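Nucleoplasmin-like protein (Drosophila melanogaster, PDB 1NLQ) binds core histones and acts in the ATP-facilitated assembly of approximately regularly spaced nucleosomal arrays; its N-terminal core forms a pentamer. Local coordinates at residues 5-10 with 97-102; 14-19 with 87-92; 36-41 with 72-77; 46-51 with 64-69. All coordinates share one frame; numbering follows the deposited sequence.

Contact 1. Residues 5-10 with 97-102; sequences SFYGVT and VYIHGH
Segments 5-10 and 97-102 run antiparallel at 168°, with Tyr7 opposite Gly101 and Val9 opposite Ile99 as hydrogen-bonded pairs, tied by bonds such as Tyr7 N to Gly101 O at 3.0 Å and Ile99 N to Val9 O at 2.8 Å.

Tyr7, Val9 and Ile99 share one face of the sheet. Ile99 CG2 meets the Tyr7 ring at its edge, 4.2 Å from CE2. Val9 CG2 sits between its own backbone N and carbonyl carbon, which directs it at Ile99 CB, 3.7 Å away. This face is the inner side of the beta sandwich of the nucleoplasmin core. Phe88 and Val18 of the facing sheet close over it.

The other face carries Phe6, Thr10, Tyr98, His100 and His102. Phe6 and His100 lie side by side and point the same way, Phe6 CZ being 4.0 Å from His100 CD2. Gly8 has no side chain, and the Phe6 ring lies close to where a CB would be. Gly8 forms a non-hydrogen-bonded pair with His100, and its CA comes to 3.2 Å from Ile99 O, a CA-H...O contact. Thr10 and Tyr98 also run alongside each other. Thr10 OG1 lies in the plane of the Tyr98 ring at its edge, 3.5 Å from CD2. This face turns to a neighbouring subunit: Phe6 meets Phe81 of that chain, and His102 NE2 bonds to its Asp78 O. Within the chain, His100 ND1 is paired with Gln36 NE2 and His102 ND1 with Glu4 OE1.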
loop_
_atom_site.group_PDB
_atom_site.type_symbol
_atom_site.label_atom_id
_atom_site.label_comp_id
_atom_site.label_asym_id
_atom_site.label_seq_id
_atom_site.Cartn_x
_atom_site.Cartn_y
_atom_site.Cartn_z
ATOM N N SER A 5 -8.088 -13.446 14.218
ATOM C CA SER A 5 -6.919 -14.299 14.320
ATOM C C SER A 5 -6.040 -14.022 13.110
ATOM O O SER A 5 -6.537 -13.746 12.016
ATOM C CB SER A 5 -7.319 -15.769 14.322
ATOM O OG SER A 5 -6.172 -16.598 14.342
ATOM N N PHE A 6 -4.732 -14.088 13.315
ATOM C CA PHE A 6 -3.782 -13.864 12.239
ATOM C C PHE A 6 -3.893 -14.984 11.214
ATOM O O PHE A 6 -4.052 -16.144 11.586
ATOM C CB PHE A 6 -2.362 -13.826 12.799
ATOM C CG PHE A 6 -1.304 -13.758 11.747
ATOM C CD1 PHE A 6 -1.116 -12.600 11.005
ATOM C CD2 PHE A 6 -0.499 -14.860 11.483
ATOM C CE1 PHE A 6 -0.144 -12.537 10.016
ATOM C CE2 PHE A 6 0.478 -14.810 10.495
ATOM C CZ PHE A 6 0.657 -13.645 9.760
ATOM N N TYR A 7 -3.823 -14.640 9.928
ATOM C CA TYR A 7 -3.893 -15.642 8.870
ATOM C C TYR A 7 -2.550 -15.631 8.165
ATOM O O TYR A 7 -2.073 -14.577 7.745
ATOM C CB TYR A 7 -5.002 -15.316 7.853
ATOM C CG TYR A 7 -5.240 -16.415 6.822
ATOM C CD1 TYR A 7 -5.821 -17.634 7.184
ATOM C CD2 TYR A 7 -4.902 -16.226 5.481
ATOM C CE1 TYR A 7 -6.067 -18.642 6.226
ATOM C CE2 TYR A 7 -5.144 -17.220 4.521
ATOM C CZ TYR A 7 -5.728 -18.422 4.900
ATOM O OH TYR A 7 -5.990 -19.385 3.950
ATOM N N GLY A 8 -1.934 -16.799 8.063
ATOM C CA GLY A 8 -0.655 -16.909 7.397
ATOM C C GLY A 8 -0.486 -18.313 6.873
ATOM O O GLY A 8 -0.351 -19.257 7.655
ATOM N N VAL A 9 -0.507 -18.457 5.553
ATOM C CA VAL A 9 -0.350 -19.762 4.917
ATOM C C VAL A 9 0.722 -19.704 3.829
ATOM O O VAL A 9 1.024 -18.630 3.293
ATOM C CB VAL A 9 -1.688 -20.255 4.324
ATOM C CG1 VAL A 9 -2.737 -20.294 5.415
ATOM C CG2 VAL A 9 -2.146 -19.341 3.186
ATOM N N THR A 10 1.299 -20.859 3.518
ATOM C CA THR A 10 2.358 -20.936 2.517
ATOM C C THR A 10 1.968 -21.842 1.349
ATOM O O THR A 10 1.322 -22.877 1.540
ATOM C CB THR A 10 3.671 -21.474 3.142
ATOM O OG1 THR A 10 3.996 -20.729 4.326
ATOM C CG2 THR A 10 4.812 -21.358 2.152
ATOM N N VAL A 97 5.387 -18.973 -1.588
ATOM C CA VAL A 97 4.631 -17.733 -1.556
ATOM C C VAL A 97 3.854 -17.731 -0.241
ATOM O O VAL A 97 3.240 -18.735 0.132
ATOM C CB VAL A 97 3.645 -17.631 -2.740
ATOM C CG1 VAL A 97 2.791 -16.374 -2.603
ATOM C CG2 VAL A 97 4.420 -17.595 -4.043
ATOM N N TYR A 98 3.896 -16.613 0.473
ATOM C CA TYR A 98 3.200 -16.511 1.743
ATOM C C TYR A 98 1.984 -15.594 1.616
ATOM O O TYR A 98 2.054 -14.538 0.990
ATOM C CB TYR A 98 4.150 -15.968 2.817
ATOM C CG TYR A 98 5.536 -16.569 2.771
ATOM C CD1 TYR A 98 6.636 -15.806 2.368
ATOM C CD2 TYR A 98 5.754 -17.903 3.127
ATOM C CE1 TYR A 98 7.914 -16.354 2.323
ATOM C CE2 TYR A 98 7.035 -18.456 3.079
ATOM C CZ TYR A 98 8.101 -17.677 2.677
ATOM O OH TYR A 98 9.363 -18.233 2.615
ATOM N N ILE A 99 0.869 -16.008 2.206
ATOM C CA ILE A 99 -0.353 -15.207 2.172
ATOM C C ILE A 99 -0.651 -14.769 3.602
ATOM O O ILE A 99 -0.781 -15.610 4.497
ATOM C CB ILE A 99 -1.539 -16.027 1.612
ATOM C CG1 ILE A 99 -1.229 -16.467 0.179
ATOM C CG2 ILE A 99 -2.805 -15.191 1.626
ATOM C CD1 ILE A 99 -2.269 -17.400 -0.426
ATOM N N HIS A 100 -0.739 -13.458 3.818
ATOM C CA HIS A 100 -0.997 -12.907 5.146
ATOM C C HIS A 100 -2.281 -12.089 5.220
ATOM O O HIS A 100 -2.643 -11.392 4.275
ATOM C CB HIS A 100 0.156 -12.001 5.580
ATOM C CG HIS A 100 1.507 -12.630 5.463
ATOM N ND1 HIS A 100 2.503 -12.099 4.673
ATOM C CD2 HIS A 100 2.037 -13.732 6.047
ATOM C CE1 HIS A 100 3.588 -12.846 4.774
ATOM N NE2 HIS A 100 3.332 -13.842 5.602
ATOM N N GLY A 101 -2.951 -12.153 6.363
ATOM C CA GLY A 101 -4.177 -11.394 6.505
ATOM C C GLY A 101 -4.829 -11.489 7.869
ATOM O O GLY A 101 -4.195 -11.862 8.862
ATOM N N HIS A 102 -6.105 -11.110 7.895
ATOM C CA HIS A 102 -6.921 -11.116 9.103
ATOM C C HIS A 102 -8.007 -12.155 8.949
ATOM O O HIS A 102 -8.718 -12.155 7.946
ATOM C CB HIS A 102 -7.597 -9.760 9.308
ATOM C CG HIS A 102 -6.646 -8.629 9.537
ATOM N ND1 HIS A 102 -6.751 -7.783 10.622
ATOM C CD2 HIS A 102 -5.574 -8.202 8.829
ATOM C CE1 HIS A 102 -5.783 -6.886 10.571
ATOM N NE2 HIS A 102 -5.054 -7.117 9.494
#

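Contact 2. Residues 14-19 with 87-92; sequences ESDSVT and TFKLIK. With MG (magnesium ion), chain G.
A hydrated magnesium site sits at the end of this strand pair, where Asp16 meets Lys89 and Leu90. Asp16 OD2 binds the magnesium ion at 2.1 Å, and five waters complete six ligands. Two of these waters are held by the facing strand. Water 1 accepts a bond from Lys89 NZ at 2.9 Å, and water 2 donates to Leu90 O. The protein therefore grips the ion directly through one carboxylate oxygen and indirectly through an ammonium and a backbone carbonyl.

Asp16 and Lys89 lie side by side and point the same way. The lysine chain is extended throughout, and its CE passes 3.5 Å from Asp16 OD1. The charged ends stay apart: the nearer carboxylate oxygen, Asp16 OD2, is 4.4 Å from Lys89 NZ, beyond a salt bridge. With CG between the backbone N and the carbonyl carbon (chi1 71°), the Asp16 carboxylate lies alongside the Lys89 chain and turns OD2 to the ion. The Asp16 backbone is fixed from the same strand, since Leu90 N bonds to Asp16 O at 2.8 Å.

From Ser17 on, the pair is regular antiparallel sheet, and strand 17-20 forms one border of its sheet within the chain. Val18 and Phe88 make a hydrogen-bonded pair, exchanging bonds between their backbone N and O atoms. Their side chains turn to the interior of the sandwich, where both touch Tyr7. The outer face carries Ser17, Thr19, Thr87 and Lys89. Thr19 OG1 and Thr87 OG1 are hydrogen-bonded at 3.0 Å, their side chains crossing at a slant. Thr87 CG2 points the other way along the strand, 3.3 Å from Ser17 OG.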
loop_
_atom_site.group_PDB
_atom_site.type_symbol
_atom_site.label_atom_id
_atom_site.label_comp_id
_atom_site.label_asym_id
_atom_site.label_seq_id
_atom_site.Cartn_x
_atom_site.Cartn_y
_atom_site.Cartn_z
ATOM N N GLU A 14 4.897 -28.208 -4.494
ATOM C CA GLU A 14 4.490 -29.469 -3.901
ATOM C C GLU A 14 3.179 -29.374 -3.132
ATOM O O GLU A 14 2.405 -30.329 -3.094
ATOM C CB GLU A 14 5.603 -29.990 -2.989
ATOM C CG GLU A 14 6.907 -30.297 -3.724
ATOM C CD GLU A 14 7.788 -29.073 -3.953
ATOM O OE1 GLU A 14 7.280 -27.926 -3.945
ATOM O OE2 GLU A 14 9.007 -29.262 -4.160
ATOM N N SER A 15 2.942 -28.219 -2.519
ATOM C CA SER A 15 1.716 -27.975 -1.759
ATOM C C SER A 15 1.172 -26.649 -2.293
ATOM O O SER A 15 1.278 -25.606 -1.635
ATOM C CB SER A 15 2.039 -27.864 -0.269
ATOM O OG SER A 15 0.861 -27.754 0.512
ATOM N N ASP A 16 0.581 -26.715 -3.488
ATOM C CA ASP A 16 0.075 -25.548 -4.209
ATOM C C ASP A 16 -1.302 -25.002 -3.884
ATOM O O ASP A 16 -1.741 -24.054 -4.529
ATOM C CB ASP A 16 0.132 -25.810 -5.726
ATOM C CG ASP A 16 -0.906 -26.834 -6.198
ATOM O OD1 ASP A 16 -2.003 -26.906 -5.601
ATOM O OD2 ASP A 16 -0.635 -27.549 -7.189
ATOM N N SER A 17 -1.986 -25.570 -2.897
ATOM C CA SER A 17 -3.329 -25.098 -2.585
ATOM C C SER A 17 -3.632 -25.001 -1.098
ATOM O O SER A 17 -3.134 -25.792 -0.297
ATOM C CB SER A 17 -4.353 -26.021 -3.258
ATOM O OG SER A 17 -5.625 -25.408 -3.349
ATOM N N VAL A 18 -4.441 -24.008 -0.739
ATOM C CA VAL A 18 -4.873 -23.786 0.636
ATOM C C VAL A 18 -6.309 -23.286 0.558
ATOM O O VAL A 18 -6.637 -22.428 -0.267
ATOM C CB VAL A 18 -3.999 -22.736 1.364
ATOM C CG1 VAL A 18 -4.504 -22.536 2.781
ATOM C CG2 VAL A 18 -2.549 -23.191 1.401
ATOM N N THR A 19 -7.174 -23.853 1.390
ATOM C CA THR A 19 -8.570 -23.466 1.405
ATOM C C THR A 19 -8.967 -22.876 2.747
ATOM O O THR A 19 -8.571 -23.372 3.802
ATOM C CB THR A 19 -9.496 -24.674 1.112
ATOM O OG1 THR A 19 -9.234 -25.180 -0.203
ATOM C CG2 THR A 19 -10.955 -24.256 1.207
ATOM N N THR A 87 -10.392 -20.632 -1.958
ATOM C CA THR A 87 -9.220 -21.463 -2.188
ATOM C C THR A 87 -8.152 -20.692 -2.959
ATOM O O THR A 87 -8.439 -20.111 -4.001
ATOM C CB THR A 87 -9.569 -22.718 -2.993
ATOM O OG1 THR A 87 -10.564 -23.482 -2.295
ATOM C CG2 THR A 87 -8.329 -23.572 -3.169
ATOM N N PHE A 88 -6.926 -20.684 -2.435
ATOM C CA PHE A 88 -5.806 -19.996 -3.080
ATOM C C PHE A 88 -4.933 -21.062 -3.710
ATOM O O PHE A 88 -4.605 -22.056 -3.061
ATOM C CB PHE A 88 -4.962 -19.223 -2.061
ATOM C CG PHE A 88 -5.722 -18.183 -1.303
ATOM C CD1 PHE A 88 -6.115 -18.420 0.007
ATOM C CD2 PHE A 88 -6.045 -16.963 -1.892
ATOM C CE1 PHE A 88 -6.814 -17.469 0.725
ATOM C CE2 PHE A 88 -6.746 -15.996 -1.185
ATOM C CZ PHE A 88 -7.134 -16.248 0.130
ATOM N N LYS A 89 -4.557 -20.872 -4.967
ATOM C CA LYS A 89 -3.723 -21.866 -5.624
ATOM C C LYS A 89 -2.559 -21.255 -6.376
ATOM O O LYS A 89 -2.716 -20.245 -7.050
ATOM C CB LYS A 89 -4.544 -22.711 -6.593
ATOM C CG LYS A 89 -3.717 -23.832 -7.187
ATOM C CD LYS A 89 -4.533 -24.815 -7.991
ATOM C CE LYS A 89 -3.604 -25.871 -8.574
ATOM N NZ LYS A 89 -4.299 -26.849 -9.441
ATOM N N LEU A 90 -1.391 -21.879 -6.253
ATOM C CA LEU A 90 -0.199 -21.415 -6.951
ATOM C C LEU A 90 -0.271 -22.061 -8.332
ATOM O O LEU A 90 0.150 -23.202 -8.514
ATOM C CB LEU A 90 1.053 -21.869 -6.202
ATOM C CG LEU A 90 2.396 -21.332 -6.706
ATOM C CD1 LEU A 90 2.437 -19.810 -6.590
ATOM C CD2 LEU A 90 3.516 -21.950 -5.871
ATOM N N ILE A 91 -0.818 -21.329 -9.298
ATOM C CA ILE A 91 -0.987 -21.853 -10.653
ATOM C C ILE A 91 0.217 -21.673 -11.583
ATOM O O ILE A 91 0.202 -22.149 -12.725
ATOM C CB ILE A 91 -2.241 -21.248 -11.332
ATOM C CG1 ILE A 91 -2.088 -19.731 -11.470
ATOM C CG2 ILE A 91 -3.486 -21.574 -10.515
ATOM C CD1 ILE A 91 -3.185 -19.079 -12.291
ATOM N N LYS A 92 1.251 -20.983 -11.101
ATOM C CA LYS A 92 2.474 -20.770 -11.879
ATOM C C LYS A 92 3.611 -20.469 -10.905
ATOM O O LYS A 92 3.438 -19.688 -9.964
ATOM C CB LYS A 92 2.308 -19.602 -12.853
ATOM C CG LYS A 92 3.343 -19.544 -13.965
ATOM C CD LYS A 92 2.983 -18.463 -14.987
ATOM C CE LYS A 92 3.685 -18.699 -16.328
ATOM N NZ LYS A 92 3.096 -17.856 -17.415
HETATM MG MG MG G . 0.103 -27.799 -9.178
HETATM O O HOH W 1 -1.855 -28.270 -9.956
HETATM O O HOH W 2 -0.251 -25.771 -9.711
HETATM O O HOH W 3 0.409 -29.867 -8.659
HETATM O O HOH W 4 0.781 -28.376 -10.796
HETATM O O HOH W 5 1.988 -27.349 -8.389
#

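Contact 3. Residues 36-41 with 72-77; sequences QILLGA and TRAVNP
Leu39 and Arg73 cross at about a right angle where strand 31-39 meets strand 74-82, outermost of its antiparallel sheet within the chain; the sheet is one half of the nucleoplasmin sandwich. Leu39 CD2 covers one face of the guanidinium, 3.8 Å from Arg73 NH1. The arginine chain leaves with CG anti to the backbone N, then bends twice (chi2 57°, chi3 52°) and folds back on the partner segment. Its NH1 is thereby set between two carbonyls. The bond from Arg73 NH1 to Leu39 O is 2.9 Å long. The oxygen lies in the guanidinium plane, while the donor stands well above the carbonyl plane. A second bond from NH1, to Gly40 O, is weak. Arg73 NH2 gives a bond to water 6, and Arg73 NE makes a salt bridge to Glu71 of a neighbouring subunit. A leucine in place of Arg73 is likely to leave that glutamate without its charged mate and the carbonyls of Leu39 and Gly40 without the NH1 donor.

On the face that carries Leu38 and Ala74, Leu38 CD1 rests against Ala74 CB at 3.7 Å. Ala65 of the same neighbouring subunit also packs on Leu38. The other face, with Ile37 and Val75, is turned to the interior. There Ile37 CB meets Val75 CG2 at 3.7 Å, and Ile37 CD1 reaches Pro77 CG at 4.1 Å, the two side chains being nearly perpendicular. Gln36 sends its NE2 to His100 ND1 of this chain and to Ile64 O of the neighbour. The backbone pairing runs on past the bridges: Leu39 N bonds to Arg73 O at 2.9 Å, at an angle of 170° at the hydrogen.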
loop_
_atom_site.group_PDB
_atom_site.type_symbol
_atom_site.label_atom_id
_atom_site.label_comp_id
_atom_site.label_asym_id
_atom_site.label_seq_id
_atom_site.Cartn_x
_atom_site.Cartn_y
_atom_site.Cartn_z
ATOM N N GLN A 36 -1.368 -9.121 2.489
ATOM C CA GLN A 36 -0.110 -9.224 1.768
ATOM C C GLN A 36 0.161 -10.621 1.223
ATOM O O GLN A 36 -0.184 -11.626 1.842
ATOM C CB GLN A 36 1.030 -8.786 2.713
ATOM C CG GLN A 36 2.444 -9.002 2.200
ATOM C CD GLN A 36 3.512 -8.596 3.217
ATOM O OE1 GLN A 36 4.068 -7.503 3.145
ATOM N NE2 GLN A 36 3.790 -9.477 4.173
ATOM N N ILE A 37 0.748 -10.667 0.029
ATOM C CA ILE A 37 1.134 -11.920 -0.610
ATOM C C ILE A 37 2.587 -11.652 -0.949
ATOM O O ILE A 37 2.904 -10.772 -1.747
ATOM C CB ILE A 37 0.292 -12.221 -1.865
ATOM C CG1 ILE A 37 -1.176 -12.382 -1.453
ATOM C CG2 ILE A 37 0.771 -13.517 -2.511
ATOM C CD1 ILE A 37 -2.130 -12.735 -2.586
ATOM N N LEU A 38 3.458 -12.424 -0.314
ATOM C CA LEU A 38 4.895 -12.247 -0.412
ATOM C C LEU A 38 5.648 -13.424 -1.009
ATOM O O LEU A 38 5.368 -14.576 -0.678
ATOM C CB LEU A 38 5.397 -11.960 1.005
ATOM C CG LEU A 38 6.871 -11.774 1.353
ATOM C CD1 LEU A 38 7.430 -10.511 0.710
ATOM C CD2 LEU A 38 6.977 -11.692 2.870
ATOM N N LEU A 39 6.608 -13.120 -1.881
ATOM C CA LEU A 39 7.418 -14.141 -2.533
ATOM C C LEU A 39 8.634 -14.485 -1.666
ATOM O O LEU A 39 9.366 -13.604 -1.232
ATOM C CB LEU A 39 7.882 -13.636 -3.900
ATOM C CG LEU A 39 8.684 -14.630 -4.754
ATOM C CD1 LEU A 39 7.794 -15.791 -5.170
ATOM C CD2 LEU A 39 9.229 -13.916 -5.985
ATOM N N GLY A 40 8.844 -15.775 -1.424
ATOM C CA GLY A 40 9.972 -16.198 -0.605
ATOM C C GLY A 40 11.331 -15.877 -1.198
ATOM O O GLY A 40 11.494 -15.822 -2.416
ATOM N N ALA A 41 12.314 -15.685 -0.324
ATOM C CA ALA A 41 13.676 -15.361 -0.740
ATOM C C ALA A 41 14.305 -16.413 -1.658
ATOM O O ALA A 41 15.142 -16.088 -2.493
ATOM C CB ALA A 41 14.556 -15.156 0.500
ATOM N N THR A 72 8.890 -7.958 -8.712
ATOM C CA THR A 72 7.820 -7.751 -7.742
ATOM C C THR A 72 7.942 -8.759 -6.603
ATOM O O THR A 72 7.641 -9.945 -6.762
ATOM C CB THR A 72 6.444 -7.902 -8.432
ATOM O OG1 THR A 72 6.428 -7.115 -9.632
ATOM C CG2 THR A 72 5.320 -7.423 -7.518
ATOM N N ARG A 73 8.372 -8.274 -5.445
ATOM C CA ARG A 73 8.570 -9.118 -4.275
ATOM C C ARG A 73 7.276 -9.364 -3.509
ATOM O O ARG A 73 7.127 -10.383 -2.835
ATOM C CB ARG A 73 9.612 -8.458 -3.356
ATOM C CG ARG A 73 9.916 -9.182 -2.042
ATOM C CD ARG A 73 10.379 -10.615 -2.256
ATOM N NE ARG A 73 11.477 -10.725 -3.211
ATOM C CZ ARG A 73 12.013 -11.881 -3.592
ATOM N NH1 ARG A 73 11.551 -13.024 -3.094
ATOM N NH2 ARG A 73 12.993 -11.891 -4.484
ATOM N N ALA A 74 6.334 -8.439 -3.629
ATOM C CA ALA A 74 5.083 -8.579 -2.905
ATOM C C ALA A 74 3.971 -7.688 -3.430
ATOM O O ALA A 74 4.214 -6.704 -4.119
ATOM C CB ALA A 74 5.318 -8.265 -1.417
ATOM N N VAL A 75 2.740 -8.070 -3.117
ATOM C CA VAL A 75 1.576 -7.269 -3.462
ATOM C C VAL A 75 0.747 -7.143 -2.183
ATOM O O VAL A 75 0.835 -7.980 -1.277
ATOM C CB VAL A 75 0.701 -7.888 -4.587
ATOM C CG1 VAL A 75 1.446 -7.851 -5.914
ATOM C CG2 VAL A 75 0.298 -9.306 -4.219
ATOM N N ASN A 76 -0.035 -6.078 -2.103
ATOM C CA ASN A 76 -0.874 -5.821 -0.939
ATOM C C ASN A 76 -2.292 -5.647 -1.448
ATOM O O ASN A 76 -2.777 -4.534 -1.607
ATOM C CB ASN A 76 -0.394 -4.553 -0.238
ATOM C CG ASN A 76 1.007 -4.699 0.321
ATOM O OD1 ASN A 76 1.206 -5.308 1.368
ATOM N ND2 ASN A 76 1.991 -4.161 -0.389
ATOM N N PRO A 77 -2.980 -6.762 -1.713
ATOM C CA PRO A 77 -4.352 -6.720 -2.224
ATOM C C PRO A 77 -5.348 -5.962 -1.354
ATOM O O PRO A 77 -6.090 -5.100 -1.838
ATOM C CB PRO A 77 -4.722 -8.200 -2.345
ATOM C CG PRO A 77 -3.394 -8.883 -2.531
ATOM C CD PRO A 77 -2.527 -8.153 -1.537
HETATM O O HOH W 6 13.787 -14.731 -4.766
#

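Contact 4. Residues 46-51 with 64-69; sequences NEFNVV and IAVLKA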
loop_
_atom_site.group_PDB
_atom_site.type_symbol
_atom_site.label_atom_id
_atom_site.label_comp_id
_atom_site.label_asym_id
_atom_site.label_seq_id
_atom_site.Cartn_x
_atom_site.Cartn_y
_atom_site.Cartn_z
ATOM N N ASN A 46 13.548 -14.240 -11.707
ATOM C CA ASN A 46 12.838 -14.115 -12.982
ATOM C C ASN A 46 11.724 -15.112 -13.269
ATOM O O ASN A 46 11.202 -15.141 -14.384
ATOM C CB ASN A 46 13.833 -14.137 -14.147
ATOM C CG ASN A 46 14.870 -13.050 -14.027
ATOM O OD1 ASN A 46 14.541 -11.903 -13.693
ATOM N ND2 ASN A 46 16.131 -13.391 -14.301
ATOM N N GLU A 47 11.360 -15.925 -12.282
ATOM C CA GLU A 47 10.291 -16.888 -12.463
ATOM C C GLU A 47 8.977 -16.328 -11.945
ATOM O O GLU A 47 8.853 -15.969 -10.773
ATOM C CB GLU A 47 10.601 -18.181 -11.727
ATOM C CG GLU A 47 9.410 -19.091 -11.595
ATOM C CD GLU A 47 9.709 -20.265 -10.708
ATOM O OE1 GLU A 47 10.476 -21.138 -11.160
ATOM O OE2 GLU A 47 9.186 -20.303 -9.566
ATOM N N PHE A 48 7.989 -16.256 -12.825
ATOM C CA PHE A 48 6.691 -15.751 -12.425
ATOM C C PHE A 48 6.004 -16.711 -11.479
ATOM O O PHE A 48 5.975 -17.920 -11.707
ATOM C CB PHE A 48 5.800 -15.520 -13.644
ATOM C CG PHE A 48 6.004 -14.192 -14.297
ATOM C CD1 PHE A 48 6.520 -14.103 -15.586
ATOM C CD2 PHE A 48 5.685 -13.017 -13.619
ATOM C CE1 PHE A 48 6.715 -12.865 -16.190
ATOM C CE2 PHE A 48 5.879 -11.767 -14.219
ATOM C CZ PHE A 48 6.392 -11.691 -15.503
ATOM N N ASN A 49 5.460 -16.154 -10.405
ATOM C CA ASN A 49 4.725 -16.922 -9.414
ATOM C C ASN A 49 3.359 -16.273 -9.368
ATOM O O ASN A 49 3.241 -15.090 -9.064
ATOM C CB ASN A 49 5.416 -16.848 -8.054
ATOM C CG ASN A 49 6.471 -17.923 -7.884
ATOM O OD1 ASN A 49 6.234 -18.939 -7.231
ATOM N ND2 ASN A 49 7.632 -17.713 -8.486
ATOM N N VAL A 50 2.331 -17.052 -9.681
ATOM C CA VAL A 50 0.973 -16.539 -9.725
ATOM C C VAL A 50 0.042 -17.286 -8.788
ATOM O O VAL A 50 -0.027 -18.514 -8.819
ATOM C CB VAL A 50 0.412 -16.631 -11.169
ATOM C CG1 VAL A 50 -1.002 -16.070 -11.232
ATOM C CG2 VAL A 50 1.334 -15.879 -12.113
ATOM N N VAL A 51 -0.663 -16.530 -7.953
ATOM C CA VAL A 51 -1.617 -17.096 -7.010
ATOM C C VAL A 51 -3.007 -16.763 -7.528
ATOM O O VAL A 51 -3.299 -15.619 -7.850
ATOM C CB VAL A 51 -1.458 -16.494 -5.599
ATOM C CG1 VAL A 51 -2.517 -17.059 -4.662
ATOM C CG2 VAL A 51 -0.069 -16.787 -5.060
ATOM N N ILE A 64 -4.712 -13.226 -8.017
ATOM C CA ILE A 64 -4.731 -12.082 -7.111
ATOM C C ILE A 64 -3.324 -11.614 -6.799
ATOM O O ILE A 64 -3.120 -10.622 -6.094
ATOM C CB ILE A 64 -5.477 -12.375 -5.788
ATOM C CG1 ILE A 64 -4.883 -13.596 -5.083
ATOM C CG2 ILE A 64 -6.961 -12.528 -6.068
ATOM C CD1 ILE A 64 -5.467 -13.785 -3.685
ATOM N N ALA A 65 -2.352 -12.331 -7.342
ATOM C CA ALA A 65 -0.952 -11.989 -7.151
ATOM C C ALA A 65 -0.093 -12.500 -8.305
ATOM O O ALA A 65 -0.237 -13.638 -8.740
ATOM C CB ALA A 65 -0.443 -12.579 -5.824
ATOM N N VAL A 66 0.773 -11.635 -8.815
ATOM C CA VAL A 66 1.721 -11.993 -9.864
ATOM C C VAL A 66 3.026 -11.462 -9.290
ATOM O O VAL A 66 3.202 -10.249 -9.169
ATOM C CB VAL A 66 1.426 -11.286 -11.204
ATOM C CG1 VAL A 66 2.557 -11.587 -12.208
ATOM C CG2 VAL A 66 0.106 -11.775 -11.765
ATOM N N LEU A 67 3.920 -12.370 -8.909
ATOM C CA LEU A 67 5.197 -11.999 -8.311
ATOM C C LEU A 67 6.361 -12.556 -9.124
ATOM O O LEU A 67 6.213 -13.529 -9.863
ATOM C CB LEU A 67 5.282 -12.551 -6.886
ATOM C CG LEU A 67 4.109 -12.254 -5.943
ATOM C CD1 LEU A 67 4.227 -13.112 -4.700
ATOM C CD2 LEU A 67 4.083 -10.778 -5.587
ATOM N N LYS A 68 7.522 -11.924 -8.992
ATOM C CA LYS A 68 8.714 -12.382 -9.696
ATOM C C LYS A 68 9.958 -11.772 -9.069
ATOM O O LYS A 68 10.088 -10.554 -8.990
ATOM C CB LYS A 68 8.640 -12.014 -11.184
ATOM C CG LYS A 68 9.825 -12.564 -11.994
ATOM C CD LYS A 68 9.633 -12.456 -13.506
ATOM C CE LYS A 68 9.586 -11.021 -13.986
ATOM N NZ LYS A 68 9.731 -10.949 -15.478
ATOM N N ALA A 69 10.860 -12.633 -8.605
ATOM C CA ALA A 69 12.106 -12.181 -7.994
ATOM C C ALA A 69 12.828 -11.266 -8.979
ATOM O O ALA A 69 13.047 -11.635 -10.132
ATOM C CB ALA A 69 12.981 -13.385 -7.650
HETATM O O HOH W 7 10.700 -15.532 -8.797
#
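Lys68 lays its aliphatic chain across the Phe48 ring. Its CD stands 3.7 Å from the ring centroid, almost on the normal, a CH-pi contact. A bend at chi3 (66°) turns the end of the lysine along the ring, with NZ 3.4 Å from Phe48 CZ. Phe48 CD2 also meets Val66 CG1, at 3.7 Å. Replacing Phe48 by an alanine would probably open a gap beside Val66 and free the lysine chain to swing.

Asn49 is turned by chi1 (-88°) toward Glu47. Its ND2 bonds to Glu47 O at 3.1 Å and to the anti lone pair of Glu47 OE2. Glu47 OE2 also accepts from Ser94 N and forms a salt bridge with Lys44 NZ. Asn49 OD1 accepts from Gly95 N, so the amide is held at both ends. Water 7 links Glu47 O to Ala69 N.

Val51 CB faces Ala65 CB at 4.1 Å in the interior. Val51 O takes a bond from Ile64 N at 2.8 Å and a weak one from Ala65 N at 3.5 Å. Ile64 and Ala65 thus both oppose Val51, a classic beta bulge in the hairpin of strands 48-55 and 60-68. Lys68, at the hairpin's open end, is inferred to take part in contacts between pentamers.

In the fold
The contacts build two four-stranded sheets packed as a sandwich. Contacts 1 and 3 belong to one sheet, joined through strands 97-104 and 31-39. Contacts 2 and 4 belong to the other, joined through strands 86-92 and 48-55. Contacts 3 and 4 are mostly buried, and their centres lie about 8 Å apart; Ile37 and Ala65 pack between them. Contact 1 is partly buried, with its inner face against contact 2. Contact 2 is the most open, and its outer face carries hydroxyls and a hydrated magnesium ion. Contacts 1, 3 and 4 touch neighbouring subunits, so their outer faces mix apolar packing with polar links to adjacent subunits.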